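Local coordinates for periplasmic binding protein/LacI transcriptional regulator (Brachyspira murdochii, PDB 4KQC) that probably binds a carbohydrate, as a solute-binding protein of an ABC transporter related in fold to the LacI-type regulators, at residues Ala144-Asp149 with Leu207-Ser212; Lys163-Leu168 with Tyr179-Ile184; Gly219-Tyr224 with Gly263-Ser268; Thr111-Ala116 with Ile155-Gly160; Ala118-Lys123 with Ala300-Lys305. One frame throughout, in Å; residues are numbered along the deposited sequence.

Interaction 1: Ala144-Asp149 with Leu207-Ser212; sequences AVLQLD and LGIYLS
Val145 and Tyr210 meet on one face of two parallel strands. With CG anti to the backbone N (chi1 164°), the phenol ring leans toward Val145, and Tyr210 CD2 comes 3.8 Å from Val145 CG1. The methyl approaches the ring at a slant, and the two side chains cross obliquely. Beyond this contact the phenol runs on to helix 152-171: its hydroxyl is hydrogen-bonded to Arg157 O, and its ring stacks with Phe161. Ala144, Leu146 and Ile209 occupy the other face, with Ala144 CB 4.4 Å from Ile209 CG1, and there Leu146 and Ile209 pack on helix 214-223. These are adjacent inner strands of the C-terminal Rossmann-like domain of a periplasmic binding protein, joined in register by regular backbone bonds such as Leu146 N to Tyr210 O at 2.9 Å. At the C-terminal end of the strands Ser212 turns toward Leu146. Its hydroxyl sits between the backbone N and the carbonyl carbon (chi1 69°), close enough for Ser212 OG to donate to Leu146 O at 2.7 Å, in the carbonyl plane and on a lone pair. Ser212 N reaches the same oxygen at 3.2 Å, so two donors from one residue grip this buried carbonyl. Leu148 then folds back over the serine, its CD2 3.5 Å from Ser212 OG.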
# COMPACT_ATOMS: atom_id res chain seq x y z
N ALA A 144 5.43 -1.07 -17.32
CA ALA A 144 4.85 -2.21 -16.62
C ALA A 144 4.32 -1.79 -15.28
O ALA A 144 4.97 -0.99 -14.55
CB ALA A 144 5.91 -3.25 -16.43
N VAL A 145 3.15 -2.29 -14.93
CA VAL A 145 2.55 -2.05 -13.62
C VAL A 145 2.48 -3.43 -12.93
O VAL A 145 1.72 -4.25 -13.36
CB VAL A 145 1.16 -1.44 -13.79
CG1 VAL A 145 0.38 -1.41 -12.45
CG2 VAL A 145 1.26 -0.06 -14.46
N LEU A 146 3.22 -3.64 -11.84
CA LEU A 146 3.15 -4.90 -11.11
C LEU A 146 2.12 -4.67 -10.04
O LEU A 146 2.38 -3.97 -9.04
CB LEU A 146 4.51 -5.27 -10.52
CG LEU A 146 5.45 -6.01 -11.48
CD1 LEU A 146 5.09 -7.49 -11.56
CD2 LEU A 146 5.50 -5.40 -12.87
N GLN A 147 0.94 -5.22 -10.29
CA GLN A 147 -0.20 -5.08 -9.41
C GLN A 147 -0.22 -6.21 -8.42
O GLN A 147 -0.13 -7.35 -8.85
CB GLN A 147 -1.46 -5.14 -10.30
CG GLN A 147 -2.75 -5.32 -9.51
CD GLN A 147 -3.99 -5.29 -10.38
OE1 GLN A 147 -3.95 -4.81 -11.51
NE2 GLN A 147 -5.09 -5.81 -9.87
N LEU A 148 -0.24 -5.91 -7.12
CA LEU A 148 0.08 -6.96 -6.10
C LEU A 148 -0.89 -8.12 -6.06
O LEU A 148 -0.51 -9.27 -5.77
CB LEU A 148 0.29 -6.34 -4.70
CG LEU A 148 -0.96 -5.61 -4.17
CD1 LEU A 148 -1.47 -6.32 -2.95
CD2 LEU A 148 -0.80 -4.14 -3.89
N ASP A 149 -2.16 -7.86 -6.31
CA ASP A 149 -3.22 -8.89 -6.25
C ASP A 149 -4.50 -8.33 -6.85
O ASP A 149 -4.51 -7.18 -7.34
CB ASP A 149 -3.42 -9.42 -4.84
CG ASP A 149 -4.07 -8.45 -3.88
OD1 ASP A 149 -4.58 -7.34 -4.23
OD2 ASP A 149 -4.05 -8.82 -2.67
N LEU A 207 10.26 0.81 -20.51
CA LEU A 207 10.95 2.03 -20.06
C LEU A 207 10.85 2.21 -18.57
O LEU A 207 11.75 2.82 -17.95
CB LEU A 207 10.36 3.32 -20.69
CG LEU A 207 10.46 3.54 -22.18
CD1 LEU A 207 9.81 4.90 -22.56
CD2 LEU A 207 11.94 3.54 -22.47
N GLY A 208 9.74 1.75 -18.00
CA GLY A 208 9.53 2.00 -16.55
C GLY A 208 8.78 0.84 -15.96
O GLY A 208 8.12 0.10 -16.67
N ILE A 209 8.87 0.74 -14.64
CA ILE A 209 8.20 -0.28 -13.89
C ILE A 209 7.67 0.32 -12.62
O ILE A 209 8.44 0.95 -11.85
CB ILE A 209 9.17 -1.39 -13.54
CG1 ILE A 209 9.79 -2.03 -14.82
CG2 ILE A 209 8.44 -2.40 -12.67
CD1 ILE A 209 10.90 -3.05 -14.53
N TYR A 210 6.37 0.19 -12.40
CA TYR A 210 5.72 0.65 -11.14
C TYR A 210 5.46 -0.61 -10.26
O TYR A 210 4.82 -1.58 -10.68
CB TYR A 210 4.40 1.35 -11.44
CG TYR A 210 3.47 1.51 -10.26
CD1 TYR A 210 3.90 1.94 -9.03
CD2 TYR A 210 2.13 1.26 -10.39
CE1 TYR A 210 3.01 2.18 -7.97
CE2 TYR A 210 1.27 1.42 -9.34
CZ TYR A 210 1.68 1.88 -8.15
OH TYR A 210 0.76 2.02 -7.16
N LEU A 211 6.04 -0.58 -9.06
CA LEU A 211 5.94 -1.60 -8.04
C LEU A 211 4.89 -1.24 -7.00
O LEU A 211 5.08 -0.28 -6.27
CB LEU A 211 7.34 -1.72 -7.40
CG LEU A 211 8.54 -1.97 -8.32
CD1 LEU A 211 9.84 -1.71 -7.57
CD2 LEU A 211 8.44 -3.36 -8.90
N SER A 212 3.71 -1.88 -7.03
CA SER A 212 2.56 -1.48 -6.21
C SER A 212 2.67 -1.76 -4.72
O SER A 212 1.83 -1.27 -3.98
CB SER A 212 1.24 -1.99 -6.78
OG SER A 212 1.14 -3.39 -6.68

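Interaction 2: Lys163-Leu168 with Tyr179-Ile184; sequences KRFTEL and YALQVI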
# COMPACT_ATOMS: atom_id res chain seq x y z
N LYS A 163 -5.01 5.33 -14.41
CA LYS A 163 -5.93 6.44 -14.70
C LYS A 163 -5.13 7.72 -14.84
O LYS A 163 -5.26 8.44 -15.83
CB LYS A 163 -7.03 6.60 -13.61
CG LYS A 163 -8.11 7.66 -13.88
CD LYS A 163 -9.35 7.10 -14.59
CE LYS A 163 -10.39 8.17 -14.98
NZ LYS A 163 -11.15 8.74 -13.82
N ARG A 164 -4.27 8.00 -13.87
CA ARG A 164 -3.54 9.27 -13.92
C ARG A 164 -2.52 9.28 -15.07
O ARG A 164 -2.38 10.29 -15.77
CB ARG A 164 -2.86 9.57 -12.59
CG ARG A 164 -2.08 10.87 -12.55
CD ARG A 164 -2.99 12.06 -12.74
NE ARG A 164 -2.30 13.31 -12.49
CZ ARG A 164 -2.72 14.53 -12.83
NH1 ARG A 164 -3.91 14.73 -13.40
NH2 ARG A 164 -1.94 15.57 -12.58
N PHE A 165 -1.77 8.24 -15.23
CA PHE A 165 -0.78 8.16 -16.35
C PHE A 165 -1.42 8.31 -17.73
O PHE A 165 -0.91 9.05 -18.61
CB PHE A 165 0.03 6.85 -16.32
CG PHE A 165 1.26 6.92 -17.16
CD1 PHE A 165 1.23 6.61 -18.50
CD2 PHE A 165 2.46 7.29 -16.60
CE1 PHE A 165 2.36 6.71 -19.27
CE2 PHE A 165 3.59 7.34 -17.34
CZ PHE A 165 3.56 7.03 -18.67
N THR A 166 -2.61 7.73 -17.89
CA THR A 166 -3.34 7.80 -19.15
C THR A 166 -3.79 9.22 -19.36
O THR A 166 -3.74 9.73 -20.50
CB THR A 166 -4.48 6.76 -19.09
OG1 THR A 166 -3.88 5.45 -19.11
CG2 THR A 166 -5.43 6.87 -20.25
N GLU A 167 -4.28 9.87 -18.33
CA GLU A 167 -4.73 11.25 -18.43
C GLU A 167 -3.56 12.15 -18.87
O GLU A 167 -3.70 12.99 -19.77
CB GLU A 167 -5.36 11.69 -17.08
CG GLU A 167 -5.71 13.15 -17.00
CD GLU A 167 -6.12 13.65 -15.61
OE1 GLU A 167 -5.90 12.97 -14.59
OE2 GLU A 167 -6.69 14.76 -15.58
N LEU A 168 -2.41 11.97 -18.23
CA LEU A 168 -1.29 12.86 -18.56
C LEU A 168 -0.76 12.58 -19.97
O LEU A 168 -0.50 13.48 -20.74
CB LEU A 168 -0.15 12.70 -17.55
CG LEU A 168 -0.49 13.09 -16.09
CD1 LEU A 168 0.59 12.65 -15.15
CD2 LEU A 168 -0.75 14.58 -15.98
N TYR A 179 2.36 4.94 -26.25
CA TYR A 179 2.68 4.24 -25.03
C TYR A 179 1.68 3.16 -24.80
O TYR A 179 0.50 3.22 -25.25
CB TYR A 179 2.76 5.20 -23.83
CG TYR A 179 1.40 5.63 -23.37
CD1 TYR A 179 0.75 6.71 -23.97
CD2 TYR A 179 0.73 4.97 -22.37
CE1 TYR A 179 -0.55 7.07 -23.63
CE2 TYR A 179 -0.55 5.35 -21.99
CZ TYR A 179 -1.18 6.39 -22.61
OH TYR A 179 -2.45 6.75 -22.28
N ALA A 180 2.08 2.13 -24.05
CA ALA A 180 1.16 1.09 -23.54
C ALA A 180 1.50 0.70 -22.12
O ALA A 180 2.67 0.51 -21.80
CB ALA A 180 1.25 -0.15 -24.40
N LEU A 181 0.50 0.61 -21.28
CA LEU A 181 0.69 0.22 -19.91
C LEU A 181 0.43 -1.30 -19.86
O LEU A 181 -0.59 -1.77 -20.40
CB LEU A 181 -0.28 0.96 -18.99
CG LEU A 181 -0.14 2.48 -18.95
CD1 LEU A 181 -1.29 3.18 -18.22
CD2 LEU A 181 1.19 2.83 -18.35
N GLN A 182 1.32 -2.06 -19.26
CA GLN A 182 1.20 -3.49 -19.17
C GLN A 182 0.94 -3.83 -17.70
O GLN A 182 1.84 -3.72 -16.90
CB GLN A 182 2.49 -4.13 -19.63
CG GLN A 182 2.81 -3.77 -21.05
CD GLN A 182 4.09 -4.44 -21.51
OE1 GLN A 182 5.05 -4.57 -20.74
NE2 GLN A 182 4.11 -4.88 -22.76
N VAL A 183 -0.28 -4.22 -17.39
CA VAL A 183 -0.70 -4.46 -16.02
C VAL A 183 -0.51 -5.98 -15.77
O VAL A 183 -1.10 -6.82 -16.49
CB VAL A 183 -2.13 -3.96 -15.72
CG1 VAL A 183 -2.46 -4.21 -14.25
CG2 VAL A 183 -2.20 -2.47 -16.07
N ILE A 184 0.38 -6.32 -14.85
CA ILE A 184 0.76 -7.71 -14.60
C ILE A 184 0.48 -8.01 -13.13
O ILE A 184 0.95 -7.30 -12.21
CB ILE A 184 2.28 -7.86 -14.86
CG1 ILE A 184 2.59 -7.56 -16.32
CG2 ILE A 184 2.77 -9.24 -14.48
CD1 ILE A 184 3.99 -7.05 -16.54
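Phe165 directs its ring from helix 152-171 onto Tyr179 and Leu181 of the edge strand 179-184, within the beta-alpha-beta unit formed by strand 141-146, this helix and strand 179-184. Helix and strand run antiparallel, at 174°, with their axes 10.2 Å apart, a separation filled by side chains. With CG anti to the backbone N (chi1 -163°), the phenylalanine reaches down toward the sheet and presents the edge of its ring to the face of Tyr179. This is an offset edge-to-face pair, the planes inclined at 67° and the centroids 5.7 Å apart; its closest atoms are Phe165 CE1 and Tyr179 CD2, at 3.9 Å. Leu181 CD2 approaches the phenylalanine at a slant, 3.8 Å from Phe165 CD1. Ile143 of the next strand also touches both Phe165 and Leu181. One residue on, Thr166 lies across the end of the tyrosine, nearly at a right angle to it. The phenol is hydrogen-bonded to Asp170 and the threonine hydroxyl to Val162 O, each one helical turn from Thr166. The phenol oxygen lies against carbon atoms of Thr166, Tyr179 OH being 3.4 Å from Thr166 CA and 3.6 Å from Thr166 CG2, while Thr166 OG1 packs 3.6 Å from Leu181 CD1.

Interaction 3: Gly219-Tyr224 with Gly263-Ser268; sequences GFLVVY and GIIQGS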
# COMPACT_ATOMS: atom_id res chain seq x y z
N GLY A 219 10.59 -8.76 -5.01
CA GLY A 219 10.68 -9.60 -6.17
C GLY A 219 11.46 -8.97 -7.27
O GLY A 219 12.27 -9.59 -7.95
N PHE A 220 11.24 -7.65 -7.48
CA PHE A 220 12.02 -6.95 -8.48
C PHE A 220 13.53 -6.98 -8.17
O PHE A 220 14.35 -7.15 -9.12
CB PHE A 220 11.49 -5.51 -8.57
CG PHE A 220 12.40 -4.57 -9.30
CD1 PHE A 220 12.42 -4.51 -10.69
CD2 PHE A 220 13.27 -3.77 -8.58
CE1 PHE A 220 13.27 -3.62 -11.33
CE2 PHE A 220 14.14 -2.90 -9.25
CZ PHE A 220 14.12 -2.85 -10.61
N LEU A 221 13.86 -6.89 -6.88
CA LEU A 221 15.23 -6.84 -6.43
C LEU A 221 15.94 -8.19 -6.43
O LEU A 221 17.15 -8.24 -6.24
CB LEU A 221 15.30 -6.15 -5.07
CG LEU A 221 14.97 -4.65 -5.06
CD1 LEU A 221 14.67 -4.09 -3.67
CD2 LEU A 221 16.03 -3.83 -5.75
N VAL A 222 15.19 -9.27 -6.64
CA VAL A 222 15.79 -10.58 -6.98
C VAL A 222 16.48 -10.51 -8.31
O VAL A 222 17.54 -11.15 -8.50
CB VAL A 222 14.71 -11.65 -7.01
CG1 VAL A 222 15.24 -12.93 -7.67
CG2 VAL A 222 14.10 -11.85 -5.63
N VAL A 223 15.92 -9.71 -9.24
CA VAL A 223 16.36 -9.71 -10.65
C VAL A 223 17.30 -8.53 -10.97
O VAL A 223 18.29 -8.69 -11.74
CB VAL A 223 15.13 -9.63 -11.57
CG1 VAL A 223 15.49 -9.62 -13.03
CG2 VAL A 223 14.25 -10.83 -11.32
N TYR A 224 16.95 -7.38 -10.44
CA TYR A 224 17.75 -6.13 -10.66
C TYR A 224 18.48 -5.74 -9.39
O TYR A 224 17.85 -5.58 -8.32
CB TYR A 224 16.85 -5.01 -11.12
CG TYR A 224 16.49 -5.14 -12.57
CD1 TYR A 224 17.38 -4.73 -13.57
CD2 TYR A 224 15.27 -5.68 -12.98
CE1 TYR A 224 17.05 -4.85 -14.88
CE2 TYR A 224 14.96 -5.79 -14.29
CZ TYR A 224 15.85 -5.38 -15.25
OH TYR A 224 15.53 -5.53 -16.55
N GLY A 263 20.13 3.93 -5.94
CA GLY A 263 19.76 4.39 -7.26
C GLY A 263 19.07 3.42 -8.20
O GLY A 263 18.89 3.71 -9.38
N ILE A 264 18.71 2.22 -7.69
CA ILE A 264 17.98 1.22 -8.44
C ILE A 264 16.49 1.60 -8.59
O ILE A 264 15.91 1.43 -9.63
CB ILE A 264 18.14 -0.18 -7.79
CG1 ILE A 264 19.64 -0.56 -7.69
CG2 ILE A 264 17.36 -1.22 -8.58
CD1 ILE A 264 19.92 -1.62 -6.68
N ILE A 265 15.93 2.18 -7.53
CA ILE A 265 14.54 2.62 -7.53
C ILE A 265 14.60 4.13 -7.37
O ILE A 265 15.30 4.63 -6.47
CB ILE A 265 13.73 1.92 -6.37
CG1 ILE A 265 13.65 0.44 -6.62
CG2 ILE A 265 12.37 2.57 -6.19
CD1 ILE A 265 12.97 -0.35 -5.51
N GLN A 266 13.91 4.86 -8.24
CA GLN A 266 14.01 6.32 -8.27
C GLN A 266 13.30 6.95 -7.09
O GLN A 266 13.71 8.00 -6.61
CB GLN A 266 13.51 6.91 -9.59
CG GLN A 266 14.32 6.49 -10.81
CD GLN A 266 15.83 6.48 -10.52
OE1 GLN A 266 16.49 5.42 -10.42
NE2 GLN A 266 16.37 7.68 -10.29
N GLY A 267 12.24 6.32 -6.60
CA GLY A 267 11.46 6.92 -5.52
C GLY A 267 10.24 6.04 -5.32
O GLY A 267 9.94 5.18 -6.20
N SER A 268 9.55 6.30 -4.24
CA SER A 268 8.33 5.59 -3.88
C SER A 268 7.40 6.46 -3.10
O SER A 268 7.76 7.56 -2.64
CB SER A 268 8.67 4.34 -3.04
OG SER A 268 9.36 3.35 -3.81
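Phe220 and Ile264 are brought together by two matching first torsions: Phe220 CG stands anti to its own backbone N (chi1 165°), and on Ile264 it is the CG2 branch that takes this position, with CG1 anti to the carbonyl carbon (chi1 -58°). In the C-terminal Rossmann-like domain of this periplasmic binding protein, the contact joins the end of helix 214-223 to the turn between helix 254-261 and strand 267-270. That turn follows a Schellman motif, in which Gly263 leaves the helix with positive phi, and the next residue points its side chain toward helix 214-223. Ile264 CG2 reaches the edge of the phenylalanine near the ring plane, 3.7 Å from Phe220 CE2. The same methyl lies 4.1 Å from Leu221 CD2, so a single branch touches two consecutive helix side chains. Ile265 adds a looser contact through its longer branch, with Phe220 CE2 4.3 Å from Ile265 CG1. Ile209 and Leu211 of the sheet, together with Val198 of helix 191-199, close round the phenylalanine in this apolar layer. Tyr224 turns its phenol elsewhere, to a hydrogen bond with Asp238. At the helix end, Phe220 O accepts from both Val223 N, at 3.0 Å, and Tyr224 N, at 2.9 Å.

Interaction 4: Thr111-Ala116 with Ile155-Gly160; sequences TDNRAA and IGRAEG
The first turn of helix 113-133 lies tightly against helix 152-171, with Arg114 CA 3.8 Å from Gly160 CA and Asn113 CA 5.1 Å from Arg157 CA. The facing residues Gly156 and Gly160 have no side chain, which lets the backbones come this close. The place beside Gly156 is taken by Arg114, whose extended chain lays one face of its guanidinium over Gly156 CA, 3.5 Å from the plane. At the guanidinium edge, Arg114 NH2 forms a salt bridge with Glu159 OE1 at 3.1 Å, in one of two conformers modelled for Glu159; the side chains run alongside each other, and the nitrogen meets the carboxylate from above its plane. On the side of Asn113, Arg157 NE donates to Asn113 OD1 at 3.0 Å, a fairly straight bond (163°) from above the amide carbonyl plane. A water closes a ring, donating to Asn113 OD1 and accepting from Arg157 NH2. Arg157 NH1 goes on to Asp251 and to Ser212 O, so NE, NH1 and NH2 all have partners and the group's rotation is probably fixed. Asp112 caps the helix through Ala115 N. Helix N-termini at this side of the C-terminal domain probably face the cleft between the two domains, as in related periplasmic binding proteins.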
# COMPACT_ATOMS: atom_id res chain seq x y z
N THR A 111 -4.97 5.29 3.91
CA THR A 111 -4.39 5.94 2.76
C THR A 111 -5.45 5.86 1.64
O THR A 111 -6.12 4.83 1.48
CB THR A 111 -3.16 5.16 2.37
OG1 THR A 111 -2.25 5.15 3.49
CG2 THR A 111 -2.54 5.76 1.07
N ASP A 112 -5.57 6.87 0.81
CA ASP A 112 -6.30 6.74 -0.45
C ASP A 112 -5.35 6.11 -1.53
O ASP A 112 -4.44 6.77 -2.07
CB ASP A 112 -6.81 8.12 -0.84
CG ASP A 112 -7.54 8.16 -2.17
OD1 ASP A 112 -7.35 7.31 -3.03
OD2 ASP A 112 -8.24 9.18 -2.39
N ASN A 113 -5.49 4.82 -1.74
CA ASN A 113 -4.63 4.09 -2.68
C ASN A 113 -4.54 4.70 -4.06
O ASN A 113 -3.45 4.80 -4.62
CB ASN A 113 -5.07 2.64 -2.78
CG ASN A 113 -4.63 1.84 -1.60
OD1 ASN A 113 -3.48 1.96 -1.11
ND2 ASN A 113 -5.51 0.98 -1.14
N ARG A 114 -5.68 5.08 -4.62
CA ARG A 114 -5.70 5.61 -5.96
C ARG A 114 -4.93 6.93 -6.07
O ARG A 114 -4.11 7.12 -6.99
CB ARG A 114 -7.13 5.79 -6.50
CG ARG A 114 -7.77 4.45 -6.81
CD ARG A 114 -9.27 4.59 -6.99
NE ARG A 114 -9.85 3.32 -7.46
CZ ARG A 114 -10.07 2.25 -6.67
NH1 ARG A 114 -9.86 2.27 -5.35
NH2 ARG A 114 -10.55 1.15 -7.23
N ALA A 115 -5.10 7.79 -5.06
CA ALA A 115 -4.38 9.05 -4.99
C ALA A 115 -2.91 8.89 -4.79
O ALA A 115 -2.14 9.60 -5.40
CB ALA A 115 -4.94 9.87 -3.86
N ALA A 116 -2.50 7.92 -3.98
CA ALA A 116 -1.09 7.69 -3.74
C ALA A 116 -0.43 7.19 -5.03
O ALA A 116 0.68 7.59 -5.41
CB ALA A 116 -0.93 6.71 -2.65
N ILE A 155 -6.23 -3.58 -6.75
CA ILE A 155 -6.98 -2.91 -7.85
C ILE A 155 -6.79 -1.38 -7.76
O ILE A 155 -6.50 -0.73 -8.73
CB ILE A 155 -8.44 -3.33 -7.85
CG1 ILE A 155 -8.55 -4.86 -8.18
CG2 ILE A 155 -9.26 -2.49 -8.79
CD1 ILE A 155 -9.92 -5.40 -7.86
N GLY A 156 -6.98 -0.83 -6.57
CA GLY A 156 -6.83 0.57 -6.42
C GLY A 156 -5.43 1.10 -6.59
O GLY A 156 -5.25 2.16 -7.22
N ARG A 157 -4.43 0.38 -6.10
CA ARG A 157 -3.04 0.85 -6.32
C ARG A 157 -2.63 0.77 -7.78
O ARG A 157 -1.79 1.54 -8.21
CB ARG A 157 -2.06 0.09 -5.45
CG ARG A 157 -2.21 0.39 -3.97
CD ARG A 157 -1.06 -0.17 -3.18
NE ARG A 157 -1.17 0.09 -1.75
CZ ARG A 157 -0.24 -0.26 -0.88
NH1 ARG A 157 0.86 -0.84 -1.28
NH2 ARG A 157 -0.34 0.08 0.40
N ALA A 158 -3.24 -0.11 -8.56
CA ALA A 158 -2.96 -0.19 -10.01
C ALA A 158 -3.77 0.83 -10.78
O ALA A 158 -3.21 1.54 -11.64
CB ALA A 158 -3.32 -1.58 -10.54
N GLU A 159 -5.08 0.85 -10.57
CA GLU A 159 -6.04 1.73 -11.29
C GLU A 159 -5.64 3.18 -11.10
O GLU A 159 -5.72 3.97 -12.02
CB GLU A 159 -7.50 1.54 -10.83
CG GLU A 159 -8.30 0.42 -11.52
CD GLU A 159 -9.82 0.36 -11.17
OE1 GLU A 159 -10.34 1.09 -10.28
OE2 GLU A 159 -10.50 -0.48 -11.79
N GLY A 160 -5.25 3.54 -9.87
CA GLY A 160 -4.87 4.95 -9.58
C GLY A 160 -3.74 5.44 -10.49
O GLY A 160 -3.75 6.60 -10.97
O HOH W 1 -2.35 1.89 1.26

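Interaction 5: Ala118-Lys123 with Ala300-Lys305; sequences AIVADK and AKWYDK
Lys123 drapes itself along one face of the Trp302 indole, from helix 113-133 to the edge strand 301-303. Its CB begins at the far rim of the six-membered ring, 3.9 Å from Trp302 CH2. The next atom, Lys123 CG, stands almost exactly over that ring, 3.6 Å from its centroid and 4° off the normal, a clear CH-pi contact. A bend at chi2 (-67°) then turns the chain so that it continues over the indole: Lys123 CD passes above the shared bond near Trp302 CE2. Lys123 CE stands over the five-membered ring, 3.8 Å from Trp302 CG, and Lys123 NZ lies farther out over the same face, 4.4 Å from the ring centroid and 22° off the normal, in a cation-pi interaction. Trp302 is held from other directions too. Ile119 slides past it in the opposite sense, Ile119 CG2 lying 4.1 Å from Trp302 CB, while Val120 CG2 comes to the ring edge, 4.4 Å from Trp302 CZ3. At the indole nitrogen, Trp302 NE1 donates to Asp304 OD2 at 3.0 Å, reaching it from above the carboxylate plane. The helix thus packs on the strand that ends the sheet of the C-terminal domain. With no hydrogen bond between the two segments, the contact rests on dispersion and the lysine charge over the indole; Asp304 OD2, 5.9 Å from Lys123 NZ and not in contact, probably adds a weak attraction.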
# COMPACT_ATOMS: atom_id res chain seq x y z
N ALA A 118 -1.45 7.73 -8.06
CA ALA A 118 -1.42 8.84 -8.97
C ALA A 118 -0.19 9.68 -8.77
O ALA A 118 0.29 10.25 -9.75
CB ALA A 118 -2.69 9.66 -8.88
N ILE A 119 0.34 9.80 -7.55
CA ILE A 119 1.58 10.56 -7.32
C ILE A 119 2.68 9.85 -8.12
O ILE A 119 3.50 10.48 -8.80
CB ILE A 119 1.97 10.63 -5.82
CG1 ILE A 119 0.92 11.37 -4.99
CG2 ILE A 119 3.40 11.17 -5.70
CD1 ILE A 119 1.09 11.21 -3.50
N VAL A 120 2.69 8.51 -8.06
CA VAL A 120 3.74 7.77 -8.73
C VAL A 120 3.58 7.99 -10.25
O VAL A 120 4.56 8.16 -10.94
CB VAL A 120 3.72 6.26 -8.34
CG1 VAL A 120 4.84 5.51 -9.06
CG2 VAL A 120 3.93 6.10 -6.83
N ALA A 121 2.34 8.00 -10.76
CA ALA A 121 2.13 8.26 -12.20
C ALA A 121 2.65 9.63 -12.57
O ALA A 121 3.32 9.77 -13.60
CB ALA A 121 0.65 8.16 -12.55
N ASP A 122 2.40 10.60 -11.72
CA ASP A 122 2.90 12.00 -12.04
C ASP A 122 4.44 11.99 -12.18
O ASP A 122 5.00 12.55 -13.16
CB ASP A 122 2.54 13.00 -10.93
CG ASP A 122 1.06 13.24 -10.76
OD1 ASP A 122 0.27 13.09 -11.71
OD2 ASP A 122 0.66 13.57 -9.61
N LYS A 123 5.11 11.36 -11.24
CA LYS A 123 6.57 11.29 -11.25
C LYS A 123 7.07 10.46 -12.43
O LYS A 123 8.11 10.80 -13.03
CB LYS A 123 7.07 10.68 -9.93
CG LYS A 123 6.76 11.49 -8.71
CD LYS A 123 7.50 12.80 -8.70
CE LYS A 123 7.09 13.52 -7.41
NZ LYS A 123 7.79 14.82 -7.30
N ALA A 300 -0.51 10.23 1.52
CA ALA A 300 0.70 9.58 1.14
C ALA A 300 1.67 10.62 0.65
O ALA A 300 1.24 11.70 0.30
CB ALA A 300 0.41 8.54 0.07
N LYS A 301 2.97 10.32 0.74
CA LYS A 301 4.01 11.28 0.40
C LYS A 301 5.08 10.59 -0.45
O LYS A 301 5.42 9.41 -0.19
CB LYS A 301 4.69 11.84 1.64
CG LYS A 301 3.89 12.82 2.47
CD LYS A 301 4.83 13.39 3.53
CE LYS A 301 4.21 14.47 4.39
NZ LYS A 301 3.50 15.45 3.54
N TRP A 302 5.55 11.33 -1.46
CA TRP A 302 6.68 10.86 -2.26
C TRP A 302 7.95 10.97 -1.43
O TRP A 302 8.19 12.00 -0.78
CB TRP A 302 6.81 11.75 -3.51
CG TRP A 302 7.97 11.45 -4.37
CD1 TRP A 302 9.13 12.13 -4.46
CD2 TRP A 302 8.07 10.34 -5.29
NE1 TRP A 302 9.94 11.55 -5.42
CE2 TRP A 302 9.33 10.43 -5.92
CE3 TRP A 302 7.22 9.28 -5.64
CZ2 TRP A 302 9.74 9.54 -6.92
CZ3 TRP A 302 7.65 8.39 -6.59
CH2 TRP A 302 8.90 8.52 -7.21
N TYR A 303 8.80 9.98 -1.57
CA TYR A 303 10.15 10.00 -0.99
C TYR A 303 11.16 9.45 -2.00
O TYR A 303 10.82 8.59 -2.87
CB TYR A 303 10.20 9.35 0.35
CG TYR A 303 10.20 7.84 0.34
CD1 TYR A 303 9.01 7.16 0.25
CD2 TYR A 303 11.38 7.14 0.48
CE1 TYR A 303 9.00 5.82 0.30
CE2 TYR A 303 11.38 5.75 0.50
CZ TYR A 303 10.18 5.12 0.39
OH TYR A 303 10.22 3.75 0.40
N ASP A 304 12.38 9.97 -1.89
CA ASP A 304 13.43 9.67 -2.83
C ASP A 304 14.75 9.98 -2.13
O ASP A 304 14.76 10.27 -0.95
CB ASP A 304 13.20 10.38 -4.18
CG ASP A 304 13.27 11.91 -4.09
OD1 ASP A 304 13.76 12.44 -3.08
OD2 ASP A 304 12.77 12.55 -5.05
N LYS A 305 15.83 9.95 -2.89
CA LYS A 305 17.16 10.14 -2.29
C LYS A 305 17.29 11.48 -1.65
O LYS A 305 17.99 11.62 -0.65
CB LYS A 305 18.24 10.01 -3.34
CG LYS A 305 18.74 8.62 -3.50
CD LYS A 305 20.08 8.58 -4.26
CE LYS A 305 21.28 8.41 -3.34
NZ LYS A 305 21.78 9.62 -2.64

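From the N terminus, helix 113-133 comes first and supplies a segment to each of interactions 4 and 5. Interaction 4 closes when helix 152-171 returns to it, and its segments alternate along the chain with those of interaction 1. Interaction 2 follows in series, closing a short loop nested inside that of interaction 1, which joins strands 141-146 and 208-211. Interaction 3 opens afterwards and ties helix 214-223 to the turn leading into strand 267-270. Interaction 5 closes last, crossing interaction 4 and enclosing interactions 1, 2 and 3. Together they bind the sheet from edge strand 179-184 to edge strand 301-303, with helices packed on both its faces.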